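Local coordinates for protein Bd3459 (Bdellovibrio bacteriovorus, PDB 5CEC) that is probably a serine D-Ala-D-Ala peptidase of the S13 family, acting as an endopeptidase in predation, and is bound by the ankyrin-repeat immunity protein Bd3460, at residues 397-400 / 401-405; 406-409 / 410-413. The protein carries 1 engineered substitution. One frame throughout, in Å; residues are numbered along the deposited sequence.

Interaction 1 of 2, residues 397-400 / 401-405; sequences VASQ and QIKNK
Q400 spans the next turn of its helix and touches both K403 and N404 with its terminal amide. Its CG stands anti to the backbone N, and a bend at chi2 of 63° turns the amide along the helix instead of straight outward. NE2 then donates to N404 OD1 at 3.0 Å. The acceptor is almost within the Q400 amide plane, but NE2 approaches OD1 from 45° above the N404 carbonyl plane, off its lone-pair directions; the two amide planes lie 48° apart. The same NE2 packs 3.6 Å from K403 CB, where the two side chains cross nearly at right angles. The other end of the amide reaches K403 through a water, which donates to Q400 OE1 at 2.7 Å and accepts from K403 NZ at 2.8 Å. K403 itself is fully extended and carries its CE past S399 OG at 3.8 Å. Its ammonium forms a salt bridge with D107 of the Bd3460 chain, while N141 of that chain also donates to Q400 OE1. Beneath these groups runs a regular alpha-helical ladder of i to i+4 bonds, from V397 O to Q401 N through Q400 O to N404 N. The helix lies on the antiparallel sheet of a beta-lactamase-clan fold, with A398 and I402 turned to strand 364-373; I402 also meets strand 376-385. I402 CG1 rests 3.3 Å from A398 O, one turn back. On another flank Q401, extended beyond CG, runs alongside V397 with both side chains pointing the same way, and its NE2 comes to 3.7 Å from V397 CG1. Q401 also touches M384 of strand 376-385, whereas V397 packs on A127 of Bd3460.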
ATOM      1  N   VAL A 397       3.891  16.384  -4.689  1.00 12.95           N
ATOM      2  CA  VAL A 397       3.516  17.676  -4.150  1.00 13.13           C
ATOM      3  C   VAL A 397       2.298  17.518  -3.234  1.00 13.36           C
ATOM      4  O   VAL A 397       2.272  17.987  -2.086  1.00 14.31           O
ATOM      5  CB  VAL A 397       3.194  18.690  -5.283  1.00 14.28           C
ATOM      6  CG1 VAL A 397       2.594  19.968  -4.735  1.00 14.69           C
ATOM      7  CG2 VAL A 397       4.478  19.009  -6.065  1.00 14.50           C
ATOM      8  N   ALA A 398       1.267  16.855  -3.738  1.00 13.61           N
ATOM      9  CA  ALA A 398       0.048  16.643  -2.924  1.00 13.55           C
ATOM     10  C   ALA A 398       0.340  15.845  -1.671  1.00 14.19           C
ATOM     11  O   ALA A 398      -0.245  16.120  -0.624  1.00 14.48           O
ATOM     12  CB  ALA A 398      -1.009  15.954  -3.769  1.00 13.51           C
ATOM     13  N   SER A 399       1.209  14.850  -1.783  1.00 12.84           N
ATOM     14  CA  SER A 399       1.474  14.000  -0.638  1.00 14.04           C
ATOM     15  C   SER A 399       1.988  14.829   0.548  1.00 13.10           C
ATOM     16  O   SER A 399       1.523  14.643   1.678  1.00 13.99           O
ATOM     17  CB  SER A 399       2.521  12.950  -0.978  1.00 14.66           C
ATOM     18  OG  SER A 399       2.701  12.093   0.136  1.00 16.57           O
ATOM     19  N   GLN A 400       2.967  15.690   0.319  1.00 13.40           N
ATOM     20  CA  GLN A 400       3.496  16.468   1.427  1.00 14.26           C
ATOM     21  C   GLN A 400       2.478  17.497   1.916  1.00 14.73           C
ATOM     22  O   GLN A 400       2.401  17.760   3.124  1.00 15.00           O
ATOM     23  CB  GLN A 400       4.842  17.102   1.126  1.00 14.94           C
ATOM     24  CG  GLN A 400       5.543  17.667   2.385  1.00 14.99           C
ATOM     25  CD  GLN A 400       5.883  16.603   3.391  1.00 14.73           C
ATOM     26  OE1 GLN A 400       6.567  15.637   3.090  1.00 15.58           O
ATOM     27  NE2 GLN A 400       5.458  16.803   4.639  1.00 15.53           N
ATOM     28  N   GLN A 401       1.668  18.055   1.029  1.00 14.32           N
ATOM     29  CA  GLN A 401       0.596  18.940   1.485  1.00 14.95           C
ATOM     30  C   GLN A 401      -0.381  18.216   2.403  1.00 14.16           C
ATOM     31  O   GLN A 401      -0.794  18.783   3.421  1.00 15.63           O
ATOM     32  CB  GLN A 401      -0.133  19.594   0.319  1.00 15.85           C
ATOM     33  CG  GLN A 401       0.669  20.664  -0.389  1.00 18.47           C
ATOM     34  CD  GLN A 401      -0.112  21.357  -1.481  1.00 20.72           C
ATOM     35  OE1 GLN A 401      -1.342  21.341  -1.497  1.00 25.03           O
ATOM     36  NE2 GLN A 401       0.598  22.030  -2.370  1.00 22.63           N
ATOM     37  N   ILE A 402      -0.747  16.979   2.065  1.00 13.97           N
ATOM     38  CA  ILE A 402      -1.607  16.185   2.919  1.00 14.74           C
ATOM     39  C   ILE A 402      -0.945  15.953   4.270  1.00 14.10           C
ATOM     40  O   ILE A 402      -1.558  16.142   5.305  1.00 15.77           O
ATOM     41  CB  ILE A 402      -1.973  14.840   2.263  1.00 14.93           C
ATOM     42  CG1 ILE A 402      -2.855  15.053   1.018  1.00 15.25           C
ATOM     43  CG2 ILE A 402      -2.665  13.935   3.277  1.00 16.44           C
ATOM     44  CD1 ILE A 402      -3.038  13.820   0.190  1.00 17.48           C
ATOM     45  N   LYS A 403       0.317  15.530   4.268  1.00 13.61           N
ATOM     46  CA  LYS A 403       1.016  15.267   5.518  1.00 14.36           C
ATOM     47  C   LYS A 403       1.038  16.492   6.408  1.00 15.43           C
ATOM     48  O   LYS A 403       0.812  16.399   7.620  1.00 17.00           O
ATOM     49  CB  LYS A 403       2.456  14.838   5.217  1.00 14.95           C
ATOM     50  CG  LYS A 403       2.556  13.490   4.561  1.00 15.06           C
ATOM     51  CD  LYS A 403       4.000  13.108   4.255  1.00 15.27           C
ATOM     52  CE  LYS A 403       4.107  11.741   3.600  1.00 15.15           C
ATOM     53  NZ  LYS A 403       5.503  11.392   3.280  1.00 15.72           N
ATOM     54  N   ASN A 404       1.268  17.648   5.812  1.00 14.82           N
ATOM     55  CA  ASN A 404       1.281  18.900   6.584  1.00 16.78           C
ATOM     56  C   ASN A 404      -0.080  19.226   7.143  1.00 16.55           C
ATOM     57  O   ASN A 404      -0.158  19.704   8.275  1.00 18.21           O
ATOM     58  CB  ASN A 404       1.871  20.050   5.762  1.00 17.47           C
ATOM     59  CG  ASN A 404       3.377  19.860   5.453  1.00 18.43           C
ATOM     60  OD1 ASN A 404       4.044  18.999   6.014  1.00 18.22           O
ATOM     61  ND2 ASN A 404       3.899  20.678   4.606  1.00 19.00           N
ATOM     62  N   LYS A 405      -1.139  18.960   6.385  1.00 15.06           N
ATOM     63  CA  LYS A 405      -2.507  19.216   6.904  1.00 15.94           C
ATOM     64  C   LYS A 405      -2.842  18.282   8.080  1.00 16.80           C
ATOM     65  O   LYS A 405      -3.446  18.697   9.093  1.00 18.91           O
ATOM     66  CB  LYS A 405      -3.550  19.050   5.791  1.00 17.89           C
ATOM     67  CG  LYS A 405      -3.544  20.179   4.764  1.00 19.61           C
ATOM     68  CD  LYS A 405      -4.484  19.886   3.624  1.00 21.03           C
ATOM     69  CE  LYS A 405      -4.381  20.877   2.500  1.00 24.08           C
ATOM     70  NZ  LYS A 405      -4.772  22.244   2.967  1.00 28.00           N
TER
HETATM   71  O   HOH W   1       6.254  13.486   1.516  1.00 18.28           O

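Interaction 2 of 2, residues 406-409 / 410-413; sequences VSQL and INQN
Backbone N-H groups of I410, N411 and Q412 donate in alpha-helical i to i+4 fashion to the carbonyls of V406, S407 and Q408, at 3.0, 2.9 and 3.0 Å respectively. N413 N bonds back to I410 O, and the N413 side chain reaches L409. Its ND2 donates to L409 O at 2.9 Å in a nearly straight bond of 170°, tilted 25° from the carbonyl plane. This bond lies close to the plane of the N413 amide and, with a weak hydrogen bond from N375 to OD1, helps to fix its rotation. L409 borders the same amide through a methyl group, CD1 standing 3.7 Å from N413 ND2. On the neighbouring apolar flank I410 CD1 approaches V406 CG1 at 4.4 Å, a loose touch. I410 CG1 lies beside its own backbone N and anti to the carbonyl carbon, which brings this branch within 3.5 Å of V406 O. V406 and I410 both pack on V371 of strand 364-373, and V406 and L409 meet F380 of strand 376-385. The polar flank carries Q408 and N411, whose side chains cross at about a right angle with amide planes 87° apart. Q408 OE1 and N411 ND2 are 3.7 Å apart, too far for a hydrogen bond; both amides find their partners on Bd3460, where Q408 NE2 donates to A207 O and N411 ND2 to R173 O. An amphipathic helix covering the antiparallel sheet of a beta-lactamase-clan fold is what this division of faces represents, here with an asparagine side chain serving a carbonyl at the C-terminal end of the helix.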
ATOM      1  N   VAL A 406      -2.456  17.013   7.964  1.00 16.53           N
ATOM      2  CA  VAL A 406      -2.696  16.085   9.075  1.00 16.73           C
ATOM      3  C   VAL A 406      -1.830  16.472  10.279  1.00 16.51           C
ATOM      4  O   VAL A 406      -2.295  16.430  11.429  1.00 17.44           O
ATOM      5  CB  VAL A 406      -2.474  14.624   8.643  1.00 16.49           C
ATOM      6  CG1 VAL A 406      -2.650  13.674   9.827  1.00 18.23           C
ATOM      7  CG2 VAL A 406      -3.437  14.304   7.515  1.00 17.64           C
ATOM      8  N   SER A 407      -0.596  16.902  10.030  1.00 16.91           N
ATOM      9  CA  SER A 407       0.285  17.318  11.121  1.00 18.00           C
ATOM     10  C   SER A 407      -0.302  18.531  11.845  1.00 19.21           C
ATOM     11  O   SER A 407      -0.263  18.623  13.083  1.00 20.83           O
ATOM     12  CB  SER A 407       1.676  17.629  10.590  1.00 17.61           C
ATOM     13  OG  SER A 407       2.247  16.479  10.024  1.00 17.51           O
ATOM     14  N   GLN A 408      -0.874  19.459  11.082  1.00 19.30           N
ATOM     15  CA  GLN A 408      -1.517  20.652  11.661  1.00 23.02           C
ATOM     16  C   GLN A 408      -2.672  20.227  12.562  1.00 20.92           C
ATOM     17  O   GLN A 408      -2.831  20.778  13.668  1.00 23.87           O
ATOM     18  CB  GLN A 408      -2.005  21.590  10.551  1.00 24.63           C
ATOM     19  CG  GLN A 408      -2.565  22.924  11.031  1.00 26.30           C
ATOM     20  CD  GLN A 408      -1.537  23.759  11.790  1.00 32.11           C
ATOM     21  OE1 GLN A 408      -0.371  23.843  11.419  1.00 38.26           O
ATOM     22  NE2 GLN A 408      -1.972  24.371  12.868  1.00 36.52           N
ATOM     23  N   LEU A 409      -3.484  19.273  12.091  1.00 20.12           N
ATOM     24  CA  LEU A 409      -4.582  18.753  12.904  1.00 20.46           C
ATOM     25  C   LEU A 409      -4.099  18.180  14.239  1.00 20.20           C
ATOM     26  O   LEU A 409      -4.693  18.420  15.310  1.00 21.43           O
ATOM     27  CB  LEU A 409      -5.404  17.721  12.105  1.00 20.58           C
ATOM     28  CG  LEU A 409      -6.546  17.032  12.851  1.00 21.12           C
ATOM     29  CD1 LEU A 409      -7.629  18.028  13.269  1.00 23.83           C
ATOM     30  CD2 LEU A 409      -7.147  15.944  11.982  1.00 20.68           C
ATOM     31  N   ILE A 410      -2.999  17.451  14.185  1.00 19.41           N
ATOM     32  CA  ILE A 410      -2.395  16.920  15.404  1.00 20.35           C
ATOM     33  C   ILE A 410      -1.896  18.046  16.336  1.00 21.20           C
ATOM     34  O   ILE A 410      -2.154  18.000  17.546  1.00 23.17           O
ATOM     35  CB  ILE A 410      -1.238  15.929  15.046  1.00 19.57           C
ATOM     36  CG1 ILE A 410      -1.814  14.653  14.442  1.00 19.75           C
ATOM     37  CG2 ILE A 410      -0.430  15.588  16.299  1.00 20.06           C
ATOM     38  CD1 ILE A 410      -0.779  13.788  13.768  1.00 19.75           C
ATOM     39  N   ASN A 411      -1.219  19.045  15.762  1.00 23.00           N
ATOM     40  CA  ASN A 411      -0.704  20.209  16.495  1.00 23.81           C
ATOM     41  C   ASN A 411      -1.825  20.867  17.283  1.00 24.34           C
ATOM     42  O   ASN A 411      -1.652  21.247  18.453  1.00 24.63           O
ATOM     43  CB  ASN A 411      -0.147  21.322  15.542  1.00 26.74           C
ATOM     44  CG  ASN A 411       1.187  20.992  14.892  1.00 28.67           C
ATOM     45  OD1 ASN A 411       1.910  20.071  15.296  1.00 27.52           O
ATOM     46  ND2 ASN A 411       1.532  21.790  13.835  1.00 26.03           N
ATOM     47  N   GLN A 412      -2.981  21.010  16.630  1.00 23.63           N
ATOM     48  CA  GLN A 412      -4.128  21.706  17.208  1.00 24.37           C
ATOM     49  C   GLN A 412      -4.886  20.894  18.241  1.00 24.99           C
ATOM     50  O   GLN A 412      -5.781  21.424  18.915  1.00 29.27           O
ATOM     51  CB  GLN A 412      -5.063  22.168  16.102  1.00 26.45           C
ATOM     52  CG  GLN A 412      -4.415  23.261  15.287  1.00 31.69           C
ATOM     53  CD  GLN A 412      -5.206  23.642  14.063  1.00 37.05           C
ATOM     54  OE1 GLN A 412      -6.041  22.879  13.582  1.00 48.07           O
ATOM     55  NE2 GLN A 412      -4.949  24.824  13.551  1.00 44.99           N
ATOM     56  N   ASN A 413      -4.474  19.638  18.430  1.00 24.20           N
ATOM     57  CA  ASN A 413      -5.047  18.777  19.481  1.00 24.42           C
ATOM     58  C   ASN A 413      -3.982  18.319  20.494  1.00 25.89           C
ATOM     59  O   ASN A 413      -4.055  17.197  21.034  1.00 26.35           O
ATOM     60  CB  ASN A 413      -5.732  17.598  18.777  1.00 24.74           C
ATOM     61  CG  ASN A 413      -7.055  18.007  18.197  1.00 25.57           C
ATOM     62  OD1 ASN A 413      -8.032  18.082  18.922  1.00 28.99           O
ATOM     63  ND2 ASN A 413      -7.088  18.330  16.915  1.00 26.74           N
TER

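Interactions 1 and 2 follow one another along helix 394-411, their centres about 13 Å apart, and S407 OG bonds back to K403 O to join them. Both turn apolar side chains to strands 364-373 and 376-385: I402 and V406 share V382 and L367. On the polar flank Q400, K403, Q408 and N411 make polar bonds to Bd3460, and Y174 of that chain packs against N404, S407 and Q408. Strand 354-361, next to 364-373, carries a KTG-type motif that probably belongs to the active site. As in relatives of this clan, the helix probably covers the sheet on the face away from that site.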